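PDB 6KR6: protein piwi from Drosophila melanogaster, which binds piRNAs and, in complex with them, mediates the repression of transposable elements. Local coordinates for residues M99-N104 / Y143-K148; P202-S207 / T219-K224; K642-I647 / T676-V681; V648-G653 / I691-S696. All blocks are in the same frame, centred on the assembly; numbering follows the deposited sequence.

Interaction 1 (M99-N104 / Y143-K148); sequences MGVLSN and YKISIK
Val101 and Leu102, on the last turns of helix 95-103, meet Tyr143, Ile145 and Ile147, every second residue of strand 142-152, all turned to the helix. The axis of the helical segment runs at 90° to that of the strand segment, about 10.4 Å away; no hydrogen bond spans the joint, which side chains make for the most part. A CH-pi contact lies at the middle of it. CG1 of Val101 sits over the middle of the Tyr143 ring, 3.8 Å from its centroid and 13° off the ring normal. Tyr143 has chi1 62°, which sets CG between the backbone N and the carbonyl carbon and lays the ring flat beneath the valine methyl. The aliphatic contacts continue along the strand. The same CG1 of Val101 also touches Ile145 CD1 at 3.7 Å, so one methyl fills the angle between ring and isoleucine. Leu102 brings its CG to 4.4 Å from Ile145 CD1, and its CD2 lies 4.3 Å from Ile147 CD1. At the margin, Asn104 CB rests 3.6 Å from Tyr143 OH, its side chain crossing the tyrosine at a slant. Beyond the two segments, Phe88 on the neighbouring strand 82-88 touches both Val101 and Ile145. The chemistry is therefore that of a small hydrophobic core in the N-terminal domain, in which shape and apolar burial, rather than polar pairing, hold helix against sheet.

Interaction 2 (P202-S207 / T219-K224); sequences PGYETS and TEITHK
The carbonyl oxygen of Glu220 is gripped by two groups of the facing strand: Glu205 N donates to it at 2.9 Å, with an angle of 156° at the hydrogen, and the CA-H of Tyr204 approaches the same Glu220 O at 3.3 Å (CA to O). The reverse pairing repeats the pattern, Glu220 N bonding to Glu205 O while the CA of Thr219 comes within 3.2 Å of that Glu205 oxygen. Two residues along, Gly203 and Thr222 form the next hydrogen-bonded pair, less straight, with the bond from Gly203 N weak. On the face carrying Tyr204, Thr219 and Ile221, the tyrosine and isoleucine side chains run alongside each other, with Ile221 CD1 3.6 Å from Tyr204 CE1. CG2 of Thr219 packs 3.7 Å from Tyr204 CB, and the Tyr204 ring stacks with Phe372 of helix 362-378. On the other face, Glu205 CB lies 3.3 Å from Thr222 OG1, the glutamate chain crossing the threonine at a slant. Glu220 bends away at chi2, 74°, and its OE2 forms salt bridges with Arg365 and Arg700. Hydrogen-bonded and non-hydrogen-bonded pairs thus alternate over five pairs, as in an antiparallel beta hairpin, here the strongly twisted one of strands 198-210 and 215-227.

Interaction 3 (K642-I647 / T676-V681); sequences KLPSRI and TEYARV
Tyr678, near the end of helix 659-680, reaches across to Leu643 and Pro644 in the loop leading into strand 646-652. Its CG stands anti to the carbonyl carbon (chi1 -82°), and from there the ring projects past the leucine until the hydroxyl donates a hydrogen bond to Pro644 O. This oxygen lies at the ring's edge, near its plane. CD1 of Leu643 covers one face, 3.7 Å from the ring centroid and only 5° off the normal, a centred CH-pi contact. With CD1 placed by an extended chi2 of -177°, the leucine slides over the ring in the opposite direction, while its CB lies 3.8 Å from Tyr678 CE1. The same CD1 of Leu643 meets Val681 CG2 tip to tip at 3.8 Å. The proline ring crosses at a slant, its CD 3.4 Å from Tyr678 OH. A phenylalanine here would probably leave Pro644 O without this donor and the loop less firmly tied to the helix. Strand 646-652, helix 659-680 and strand 687-695 follow one another as a beta-alpha-beta crossover of the RNase H-like Piwi domain, and the contact joins the C-terminal end of the helix to the loop entering the first strand.

Interaction 4 (V648-G653 / I691-S696); sequences VFYRDG and IVVTRS. With ZN (zinc ion), chain N; HG (mercury (II) ion), chain G.
Two neighbouring parallel strands of the RNase H-like Piwi domain, 646-652 and 687-695, meet here at the end that carries Asp652, probably one of the active-site aspartates. Phe649 O accepts from Ile691 N, Arg651 N bonds to Ile691 O at 2.8 Å, and Arg651 O accepts from Val693 N, so Tyr650, Arg651 and Asp652 pair with Ile691, Val692 and Val693. On the Tyr650 face, Ile691 lies alongside the tyrosine, CD1 3.6 Å from Tyr650 CE1, and Val693 CG2 comes to 3.9 Å from Tyr650 CD1; the ring's hydroxyl is hydrogen-bonded to Thr761. Arg651 points to the other face, bends at chi2 and gives its guanidinium to Glu666 in a salt bridge. Beyond the paired residues, Thr694 OG1 donates to Gly653 O at 3.1 Å from 36° out of the carbonyl plane. A valine at Thr694 would probably leave that carbonyl without its partner and the chain just after Asp652 less restrained. The Asp652 carboxylate divides its oxygens: OD1 binds zinc at 2.0 Å together with Asp581, and OD2 lies 2.8 Å from mercury, which Cys781 also binds. The chi1 of -175° carries the carboxylate away from the backbone N and out to the metals. Backbone bonds and apolar packing thus fix the strand that presents a metal-binding carboxylate at its C-terminal end.

In the fold
Along the chain, interaction 1 comes first, in the N-terminal domain, and interaction 2 follows in the hairpin of strands 198-210 and 215-227, with centres about 38 Å apart. Interactions 3 and 4 alternate in sequence: each takes part of strand 646-652, and helix 659-680 of interaction 3 leads on to strand 687-695 of interaction 4. Their centres lie about 23 Å apart, one at the start of strand 646-652 and the other at the zinc and mercury sites of Asp652. Interaction 2 approaches interaction 4 to about 7 Å between nearest atoms without touching. Interactions 3 and 4 thus share the Piwi domain, with the probable active-site aspartate in interaction 4, while interaction 1 lies in the separate N-terminal domain, about 65 Å, centre to centre, from interaction 3.

Interaction 1 (M99-N104 / Y143-K148)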
loop_
_atom_site.group_PDB
_atom_site.type_symbol
_atom_site.label_atom_id
_atom_site.label_comp_id
_atom_site.label_asym_id
_atom_site.label_seq_id
_atom_site.Cartn_x
_atom_site.Cartn_y
_atom_site.Cartn_z
ATOM N N MET A 99 -3.878 -39.800 13.672
ATOM C CA MET A 99 -2.615 -39.082 13.793
ATOM C C MET A 99 -1.763 -39.662 14.913
ATOM O O MET A 99 -0.558 -39.871 14.741
ATOM C CB MET A 99 -2.875 -37.595 14.028
ATOM C CG MET A 99 -3.649 -36.924 12.908
ATOM S SD MET A 99 -3.803 -35.147 13.146
ATOM C CE MET A 99 -2.077 -34.680 13.261
ATOM N N GLY A 100 -2.378 -39.943 16.062
ATOM C CA GLY A 100 -1.639 -40.583 17.144
ATOM C C GLY A 100 -1.161 -41.980 16.784
ATOM O O GLY A 100 -0.034 -42.375 17.115
ATOM N N VAL A 101 -2.008 -42.745 16.091
ATOM C CA VAL A 101 -1.655 -44.109 15.711
ATOM C C VAL A 101 -0.458 -44.107 14.768
ATOM O O VAL A 101 0.440 -44.951 14.882
ATOM C CB VAL A 101 -2.875 -44.816 15.090
ATOM C CG1 VAL A 101 -2.443 -46.014 14.262
ATOM C CG2 VAL A 101 -3.840 -45.247 16.183
ATOM N N LEU A 102 -0.416 -43.156 13.833
ATOM C CA LEU A 102 0.751 -43.062 12.962
ATOM C C LEU A 102 1.959 -42.523 13.723
ATOM O O LEU A 102 3.095 -42.939 13.468
ATOM C CB LEU A 102 0.443 -42.191 11.742
ATOM C CG LEU A 102 0.908 -42.750 10.389
ATOM C CD1 LEU A 102 0.655 -41.748 9.279
ATOM C CD2 LEU A 102 2.376 -43.151 10.411
ATOM N N SER A 103 1.734 -41.603 14.668
ATOM C CA SER A 103 2.823 -41.099 15.498
ATOM C C SER A 103 3.486 -42.202 16.306
ATOM O O SER A 103 4.649 -42.056 16.702
ATOM C CB SER A 103 2.305 -40.009 16.440
ATOM O OG SER A 103 1.511 -40.569 17.471
ATOM N N ASN A 104 2.760 -43.290 16.577
ATOM C CA ASN A 104 3.351 -44.444 17.253
ATOM C C ASN A 104 4.623 -44.951 16.578
ATOM O O ASN A 104 5.460 -45.567 17.244
ATOM C CB ASN A 104 2.335 -45.585 17.321
ATOM C CG ASN A 104 1.907 -45.901 18.738
ATOM O OD1 ASN A 104 0.787 -45.591 19.144
ATOM N ND2 ASN A 104 2.795 -46.530 19.498
ATOM N N TYR A 143 -3.496 -53.122 14.481
ATOM C CA TYR A 143 -3.794 -52.243 13.364
ATOM C C TYR A 143 -2.739 -52.416 12.279
ATOM O O TYR A 143 -1.555 -52.629 12.573
ATOM C CB TYR A 143 -3.871 -50.773 13.803
ATOM C CG TYR A 143 -2.595 -50.198 14.386
ATOM C CD1 TYR A 143 -1.575 -49.738 13.563
ATOM C CD2 TYR A 143 -2.424 -50.088 15.758
ATOM C CE1 TYR A 143 -0.414 -49.209 14.089
ATOM C CE2 TYR A 143 -1.266 -49.555 16.292
ATOM C CZ TYR A 143 -0.266 -49.118 15.454
ATOM O OH TYR A 143 0.888 -48.588 15.983
ATOM N N LYS A 144 -3.186 -52.332 11.028
ATOM C CA LYS A 144 -2.332 -52.442 9.848
ATOM C C LYS A 144 -2.478 -51.155 9.040
ATOM O O LYS A 144 -3.471 -50.966 8.330
ATOM C CB LYS A 144 -2.697 -53.670 9.018
ATOM N N ILE A 145 -1.488 -50.278 9.152
ATOM C CA ILE A 145 -1.490 -49.006 8.439
ATOM C C ILE A 145 -0.965 -49.237 7.027
ATOM O O ILE A 145 0.162 -49.710 6.842
ATOM C CB ILE A 145 -0.640 -47.960 9.173
ATOM C CG1 ILE A 145 -0.977 -47.934 10.662
ATOM C CG2 ILE A 145 -0.846 -46.592 8.569
ATOM C CD1 ILE A 145 -0.183 -46.906 11.438
ATOM N N SER A 146 -1.778 -48.899 6.032
ATOM C CA SER A 146 -1.409 -49.038 4.626
ATOM C C SER A 146 -0.987 -47.666 4.109
ATOM O O SER A 146 -1.831 -46.820 3.806
ATOM C CB SER A 146 -2.571 -49.607 3.816
ATOM O OG SER A 146 -2.251 -49.666 2.437
ATOM N N ILE A 147 0.322 -47.451 4.007
ATOM C CA ILE A 147 0.873 -46.183 3.540
ATOM C C ILE A 147 1.132 -46.324 2.043
ATOM O O ILE A 147 2.165 -46.850 1.626
ATOM C CB ILE A 147 2.141 -45.802 4.304
ATOM C CG1 ILE A 147 1.838 -45.646 5.795
ATOM C CG2 ILE A 147 2.739 -44.523 3.747
ATOM C CD1 ILE A 147 3.022 -45.168 6.617
ATOM N N LYS A 148 0.191 -45.850 1.233
ATOM C CA LYS A 148 0.280 -45.974 -0.217
ATOM C C LYS A 148 1.044 -44.790 -0.798
ATOM O O LYS A 148 0.725 -43.633 -0.506
ATOM C CB LYS A 148 -1.114 -46.060 -0.838
#

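Interaction 2 (P202-S207 / T219-K224)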
loop_
_atom_site.group_PDB
_atom_site.type_symbol
_atom_site.label_atom_id
_atom_site.label_comp_id
_atom_site.label_asym_id
_atom_site.label_seq_id
_atom_site.Cartn_x
_atom_site.Cartn_y
_atom_site.Cartn_z
ATOM N N PRO A 202 4.693 -4.931 18.545
ATOM C CA PRO A 202 5.716 -5.202 17.535
ATOM C C PRO A 202 5.614 -6.634 17.035
ATOM O O PRO A 202 5.065 -7.519 17.695
ATOM C CB PRO A 202 7.028 -4.971 18.290
ATOM C CG PRO A 202 6.687 -5.311 19.705
ATOM C CD PRO A 202 5.258 -4.870 19.904
ATOM N N GLY A 203 6.156 -6.854 15.844
ATOM C CA GLY A 203 6.104 -8.181 15.269
ATOM C C GLY A 203 6.908 -8.249 13.992
ATOM O O GLY A 203 7.510 -7.267 13.549
ATOM N N TYR A 204 6.886 -9.434 13.393
ATOM C CA TYR A 204 7.686 -9.745 12.220
ATOM C C TYR A 204 6.795 -10.317 11.129
ATOM O O TYR A 204 6.065 -11.287 11.360
ATOM C CB TYR A 204 8.807 -10.727 12.575
ATOM C CG TYR A 204 9.730 -10.216 13.659
ATOM C CD1 TYR A 204 10.835 -9.436 13.347
ATOM C CD2 TYR A 204 9.491 -10.507 14.995
ATOM C CE1 TYR A 204 11.676 -8.963 14.333
ATOM C CE2 TYR A 204 10.329 -10.038 15.988
ATOM C CZ TYR A 204 11.421 -9.268 15.651
ATOM O OH TYR A 204 12.259 -8.799 16.637
ATOM N N GLU A 205 6.844 -9.697 9.954
ATOM C CA GLU A 205 6.178 -10.194 8.762
ATOM C C GLU A 205 7.131 -11.107 8.005
ATOM O O GLU A 205 8.310 -10.784 7.834
ATOM C CB GLU A 205 5.734 -9.031 7.874
ATOM C CG GLU A 205 4.899 -9.428 6.673
ATOM C CD GLU A 205 4.445 -8.226 5.865
ATOM O OE1 GLU A 205 4.348 -8.341 4.628
ATOM O OE2 GLU A 205 4.190 -7.163 6.470
ATOM N N THR A 206 6.613 -12.245 7.550
ATOM C CA THR A 206 7.430 -13.310 6.993
ATOM C C THR A 206 6.992 -13.629 5.569
ATOM O O THR A 206 5.808 -13.533 5.230
ATOM C CB THR A 206 7.334 -14.573 7.860
ATOM O OG1 THR A 206 7.168 -14.198 9.232
ATOM C CG2 THR A 206 8.593 -15.395 7.734
ATOM N N SER A 207 7.960 -14.006 4.733
ATOM C CA SER A 207 7.661 -14.400 3.363
ATOM C C SER A 207 8.700 -15.406 2.888
ATOM O O SER A 207 9.794 -15.508 3.447
ATOM C CB SER A 207 7.609 -13.187 2.424
ATOM O OG SER A 207 8.823 -12.459 2.455
ATOM N N THR A 219 12.210 -11.672 6.364
ATOM C CA THR A 219 11.469 -11.088 7.470
ATOM C C THR A 219 11.524 -9.568 7.382
ATOM O O THR A 219 12.421 -8.990 6.764
ATOM C CB THR A 219 12.019 -11.548 8.827
ATOM O OG1 THR A 219 12.825 -12.719 8.646
ATOM C CG2 THR A 219 10.881 -11.870 9.780
ATOM N N GLU A 220 10.544 -8.928 8.016
ATOM C CA GLU A 220 10.442 -7.474 8.020
ATOM C C GLU A 220 9.764 -7.029 9.310
ATOM O O GLU A 220 8.933 -7.749 9.867
ATOM C CB GLU A 220 9.675 -6.977 6.783
ATOM C CG GLU A 220 8.997 -5.614 6.907
ATOM C CD GLU A 220 9.966 -4.445 6.854
ATOM O OE1 GLU A 220 11.187 -4.676 6.728
ATOM O OE2 GLU A 220 9.501 -3.288 6.937
ATOM N N ILE A 221 10.144 -5.846 9.795
ATOM C CA ILE A 221 9.532 -5.303 11.003
ATOM C C ILE A 221 8.093 -4.887 10.708
ATOM O O ILE A 221 7.768 -4.421 9.607
ATOM C CB ILE A 221 10.362 -4.121 11.534
ATOM C CG1 ILE A 221 11.817 -4.550 11.743
ATOM C CG2 ILE A 221 9.778 -3.577 12.825
ATOM C CD1 ILE A 221 11.972 -5.749 12.656
ATOM N N THR A 222 7.213 -5.062 11.694
ATOM C CA THR A 222 5.804 -4.737 11.528
ATOM C C THR A 222 5.231 -4.329 12.879
ATOM O O THR A 222 5.730 -4.738 13.930
ATOM C CB THR A 222 5.027 -5.923 10.933
ATOM O OG1 THR A 222 5.682 -6.368 9.739
ATOM C CG2 THR A 222 3.599 -5.532 10.582
ATOM N N HIS A 223 4.182 -3.510 12.839
ATOM C CA HIS A 223 3.571 -2.944 14.035
ATOM C C HIS A 223 2.060 -3.011 13.886
ATOM O O HIS A 223 1.502 -2.431 12.949
ATOM C CB HIS A 223 4.028 -1.496 14.244
ATOM C CG HIS A 223 4.090 -0.699 12.980
ATOM N ND1 HIS A 223 5.046 -0.920 12.010
ATOM C CD2 HIS A 223 3.314 0.310 12.518
ATOM C CE1 HIS A 223 4.851 -0.084 11.005
ATOM N NE2 HIS A 223 3.810 0.677 11.291
ATOM N N LYS A 224 1.398 -3.718 14.800
ATOM C CA LYS A 224 -0.054 -3.842 14.788
ATOM C C LYS A 224 -0.638 -2.929 15.859
ATOM O O LYS A 224 -0.352 -3.101 17.048
ATOM C CB LYS A 224 -0.483 -5.290 15.025
#

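Interaction 3 (K642-I647 / T676-V681)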
loop_
_atom_site.group_PDB
_atom_site.type_symbol
_atom_site.label_atom_id
_atom_site.label_comp_id
_atom_site.label_asym_id
_atom_site.label_seq_id
_atom_site.Cartn_x
_atom_site.Cartn_y
_atom_site.Cartn_z
ATOM N N LYS A 642 -6.249 11.753 -33.831
ATOM C CA LYS A 642 -5.885 10.344 -33.921
ATOM C C LYS A 642 -5.831 9.768 -32.514
ATOM O O LYS A 642 -5.608 10.491 -31.539
ATOM C CB LYS A 642 -4.542 10.146 -34.635
ATOM C CG LYS A 642 -3.358 10.843 -33.975
ATOM C CD LYS A 642 -2.113 10.740 -34.847
ATOM C CE LYS A 642 -0.990 11.641 -34.349
ATOM N NZ LYS A 642 -0.177 11.003 -33.276
ATOM N N LEU A 643 -6.042 8.458 -32.423
ATOM C CA LEU A 643 -5.942 7.742 -31.162
ATOM C C LEU A 643 -4.485 7.393 -30.865
ATOM O O LEU A 643 -3.642 7.393 -31.766
ATOM C CB LEU A 643 -6.793 6.476 -31.213
ATOM C CG LEU A 643 -8.310 6.673 -31.260
ATOM C CD1 LEU A 643 -9.028 5.333 -31.233
ATOM C CD2 LEU A 643 -8.765 7.549 -30.106
ATOM N N PRO A 644 -4.153 7.100 -29.607
ATOM C CA PRO A 644 -2.760 6.775 -29.283
ATOM C C PRO A 644 -2.369 5.393 -29.782
ATOM O O PRO A 644 -3.183 4.467 -29.828
ATOM C CB PRO A 644 -2.724 6.846 -27.752
ATOM C CG PRO A 644 -4.118 6.559 -27.335
ATOM C CD PRO A 644 -5.007 7.124 -28.403
ATOM N N SER A 645 -1.094 5.262 -30.159
ATOM C CA SER A 645 -0.593 3.994 -30.680
ATOM C C SER A 645 -0.200 3.040 -29.558
ATOM O O SER A 645 -0.398 1.824 -29.676
ATOM C CB SER A 645 0.599 4.241 -31.607
ATOM O OG SER A 645 0.252 5.115 -32.668
ATOM N N ARG A 646 0.362 3.568 -28.472
ATOM C CA ARG A 646 0.762 2.774 -27.318
ATOM C C ARG A 646 0.121 3.351 -26.064
ATOM O O ARG A 646 -0.096 4.563 -25.962
ATOM C CB ARG A 646 2.291 2.747 -27.154
ATOM C CG ARG A 646 3.067 2.768 -28.463
ATOM C CD ARG A 646 4.550 3.005 -28.218
ATOM N NE ARG A 646 5.240 3.475 -29.417
ATOM C CZ ARG A 646 5.914 2.692 -30.252
ATOM N NH1 ARG A 646 5.996 1.389 -30.021
ATOM N NH2 ARG A 646 6.508 3.213 -31.317
ATOM N N ILE A 647 -0.183 2.475 -25.107
ATOM C CA ILE A 647 -0.788 2.868 -23.840
ATOM C C ILE A 647 -0.084 2.126 -22.714
ATOM O O ILE A 647 0.024 0.895 -22.751
ATOM C CB ILE A 647 -2.303 2.579 -23.808
ATOM C CG1 ILE A 647 -3.035 3.385 -24.881
ATOM C CG2 ILE A 647 -2.880 2.902 -22.439
ATOM C CD1 ILE A 647 -4.545 3.305 -24.778
ATOM N N THR A 676 -13.064 -2.638 -28.965
ATOM C CA THR A 676 -14.309 -2.007 -29.402
ATOM C C THR A 676 -14.096 -0.543 -29.792
ATOM O O THR A 676 -14.566 -0.091 -30.846
ATOM C CB THR A 676 -15.362 -2.125 -28.299
ATOM O OG1 THR A 676 -15.698 -3.505 -28.104
ATOM C CG2 THR A 676 -16.620 -1.351 -28.668
ATOM N N GLU A 677 -13.395 0.218 -28.947
ATOM C CA GLU A 677 -13.216 1.641 -29.213
ATOM C C GLU A 677 -12.389 1.878 -30.468
ATOM O O GLU A 677 -12.689 2.788 -31.251
ATOM C CB GLU A 677 -12.573 2.330 -28.011
ATOM C CG GLU A 677 -13.569 2.820 -26.976
ATOM C CD GLU A 677 -14.369 4.024 -27.441
ATOM O OE1 GLU A 677 -13.983 4.652 -28.450
ATOM O OE2 GLU A 677 -15.387 4.344 -26.792
ATOM N N TYR A 678 -11.345 1.075 -30.686
ATOM C CA TYR A 678 -10.566 1.234 -31.909
ATOM C C TYR A 678 -11.317 0.705 -33.125
ATOM O O TYR A 678 -11.075 1.167 -34.246
ATOM C CB TYR A 678 -9.210 0.549 -31.761
ATOM C CG TYR A 678 -8.194 1.402 -31.033
ATOM C CD1 TYR A 678 -7.120 1.967 -31.710
ATOM C CD2 TYR A 678 -8.321 1.662 -29.673
ATOM C CE1 TYR A 678 -6.193 2.753 -31.051
ATOM C CE2 TYR A 678 -7.401 2.450 -29.006
ATOM C CZ TYR A 678 -6.338 2.992 -29.699
ATOM O OH TYR A 678 -5.417 3.775 -29.040
ATOM N N ALA A 679 -12.236 -0.246 -32.929
ATOM C CA ALA A 679 -13.082 -0.695 -34.028
ATOM C C ALA A 679 -14.090 0.373 -34.428
ATOM O O ALA A 679 -14.542 0.395 -35.579
ATOM C CB ALA A 679 -13.795 -1.993 -33.644
ATOM N N ARG A 680 -14.475 1.242 -33.487
ATOM C CA ARG A 680 -15.297 2.396 -33.846
ATOM C C ARG A 680 -14.620 3.208 -34.935
ATOM O O ARG A 680 -15.261 3.663 -35.888
ATOM C CB ARG A 680 -15.550 3.268 -32.616
ATOM C CG ARG A 680 -16.691 2.793 -31.739
ATOM C CD ARG A 680 -17.088 3.864 -30.755
ATOM N NE ARG A 680 -18.296 3.486 -30.040
ATOM C CZ ARG A 680 -18.304 2.712 -28.961
ATOM N NH1 ARG A 680 -17.165 2.244 -28.469
ATOM N NH2 ARG A 680 -19.453 2.409 -28.375
ATOM N N VAL A 681 -13.311 3.393 -34.811
ATOM C CA VAL A 681 -12.506 4.005 -35.861
ATOM C C VAL A 681 -11.969 2.971 -36.853
ATOM O O VAL A 681 -11.052 3.289 -37.626
ATOM C CB VAL A 681 -11.353 4.834 -35.248
ATOM C CG1 VAL A 681 -10.940 5.990 -36.153
ATOM C CG2 VAL A 681 -11.736 5.408 -33.871
#

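Interaction 4 (V648-G653 / I691-S696)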
loop_
_atom_site.group_PDB
_atom_site.type_symbol
_atom_site.label_atom_id
_atom_site.label_comp_id
_atom_site.label_asym_id
_atom_site.label_seq_id
_atom_site.Cartn_x
_atom_site.Cartn_y
_atom_site.Cartn_z
ATOM N N VAL A 648 0.386 2.871 -21.715
ATOM C CA VAL A 648 0.983 2.310 -20.508
ATOM C C VAL A 648 0.074 2.674 -19.342
ATOM O O VAL A 648 -0.036 3.849 -18.968
ATOM C CB VAL A 648 2.413 2.816 -20.282
ATOM C CG1 VAL A 648 2.969 2.263 -18.980
ATOM C CG2 VAL A 648 3.304 2.423 -21.449
ATOM N N PHE A 649 -0.578 1.667 -18.770
ATOM C CA PHE A 649 -1.553 1.843 -17.702
ATOM C C PHE A 649 -0.899 1.470 -16.378
ATOM O O PHE A 649 -0.454 0.331 -16.205
ATOM C CB PHE A 649 -2.780 0.969 -17.965
ATOM C CG PHE A 649 -3.965 1.280 -17.091
ATOM C CD1 PHE A 649 -4.007 0.856 -15.775
ATOM C CD2 PHE A 649 -5.054 1.966 -17.600
ATOM C CE1 PHE A 649 -5.101 1.132 -14.977
ATOM C CE2 PHE A 649 -6.153 2.241 -16.805
ATOM C CZ PHE A 649 -6.175 1.824 -15.493
ATOM N N TYR A 650 -0.843 2.423 -15.449
ATOM C CA TYR A 650 -0.296 2.196 -14.115
ATOM C C TYR A 650 -1.444 2.107 -13.118
ATOM O O TYR A 650 -2.246 3.040 -13.003
ATOM C CB TYR A 650 0.684 3.303 -13.722
ATOM C CG TYR A 650 1.997 3.239 -14.467
ATOM C CD1 TYR A 650 2.849 2.152 -14.319
ATOM C CD2 TYR A 650 2.390 4.268 -15.310
ATOM C CE1 TYR A 650 4.053 2.090 -14.996
ATOM C CE2 TYR A 650 3.592 4.216 -15.990
ATOM C CZ TYR A 650 4.419 3.124 -15.831
ATOM O OH TYR A 650 5.615 3.070 -16.508
ATOM N N ARG A 651 -1.515 0.987 -12.402
ATOM C CA ARG A 651 -2.627 0.672 -11.514
ATOM C C ARG A 651 -2.142 0.631 -10.071
ATOM O O ARG A 651 -1.151 -0.039 -9.763
ATOM C CB ARG A 651 -3.259 -0.666 -11.907
ATOM C CG ARG A 651 -4.524 -1.027 -11.151
ATOM C CD ARG A 651 -5.593 0.042 -11.297
ATOM N NE ARG A 651 -6.928 -0.491 -11.041
ATOM C CZ ARG A 651 -7.430 -0.709 -9.830
ATOM N NH1 ARG A 651 -8.657 -1.194 -9.696
ATOM N NH2 ARG A 651 -6.704 -0.447 -8.752
ATOM N N ASP A 652 -2.846 1.341 -9.190
ATOM C CA ASP A 652 -2.509 1.407 -7.772
ATOM C C ASP A 652 -3.421 0.444 -7.018
ATOM O O ASP A 652 -4.636 0.657 -6.947
ATOM C CB ASP A 652 -2.650 2.838 -7.252
ATOM C CG ASP A 652 -2.185 2.997 -5.809
ATOM O OD1 ASP A 652 -2.831 2.437 -4.897
ATOM O OD2 ASP A 652 -1.171 3.695 -5.587
ATOM N N GLY A 653 -2.838 -0.615 -6.463
ATOM C CA GLY A 653 -3.611 -1.606 -5.739
ATOM C C GLY A 653 -2.773 -2.708 -5.123
ATOM O O GLY A 653 -1.586 -2.514 -4.847
ATOM N N ILE A 691 0.347 -2.427 -15.796
ATOM C CA ILE A 691 1.290 -2.605 -14.699
ATOM C C ILE A 691 0.596 -2.248 -13.394
ATOM O O ILE A 691 -0.036 -1.190 -13.290
ATOM C CB ILE A 691 2.552 -1.748 -14.896
ATOM C CG1 ILE A 691 3.132 -1.976 -16.291
ATOM C CG2 ILE A 691 3.588 -2.070 -13.835
ATOM C CD1 ILE A 691 4.292 -1.073 -16.606
ATOM N N VAL A 692 0.719 -3.123 -12.402
ATOM C CA VAL A 692 0.175 -2.890 -11.070
ATOM C C VAL A 692 1.302 -2.366 -10.189
ATOM O O VAL A 692 2.336 -3.027 -10.032
ATOM C CB VAL A 692 -0.442 -4.166 -10.481
ATOM C CG1 VAL A 692 -1.050 -3.875 -9.122
ATOM C CG2 VAL A 692 -1.487 -4.734 -11.430
ATOM N N VAL A 693 1.102 -1.184 -9.615
ATOM C CA VAL A 693 2.122 -0.499 -8.829
ATOM C C VAL A 693 1.820 -0.713 -7.352
ATOM O O VAL A 693 0.755 -0.316 -6.865
ATOM C CB VAL A 693 2.178 0.996 -9.174
ATOM C CG1 VAL A 693 3.023 1.742 -8.159
ATOM C CG2 VAL A 693 2.727 1.192 -10.579
ATOM N N THR A 694 2.761 -1.330 -6.637
ATOM C CA THR A 694 2.588 -1.667 -5.228
ATOM C C THR A 694 3.799 -1.200 -4.434
ATOM O O THR A 694 4.939 -1.515 -4.790
ATOM C CB THR A 694 2.397 -3.178 -5.040
ATOM O OG1 THR A 694 1.190 -3.598 -5.689
ATOM C CG2 THR A 694 2.316 -3.528 -3.562
ATOM N N ARG A 695 3.548 -0.462 -3.354
ATOM C CA ARG A 695 4.606 -0.031 -2.442
ATOM C C ARG A 695 4.859 -1.166 -1.461
ATOM O O ARG A 695 4.178 -1.305 -0.444
ATOM C CB ARG A 695 4.213 1.254 -1.724
ATOM N N SER A 696 5.857 -1.989 -1.772
ATOM C CA SER A 696 6.126 -3.206 -1.012
ATOM C C SER A 696 6.986 -2.854 0.194
ATOM O O SER A 696 8.216 -2.857 0.133
ATOM C CB SER A 696 6.798 -4.250 -1.894
ATOM O OG SER A 696 6.736 -5.537 -1.301
HETATM ZN ZN ZN N . -4.093 3.790 -4.120
HETATM HG HG HG G . -0.246 5.809 -7.107
#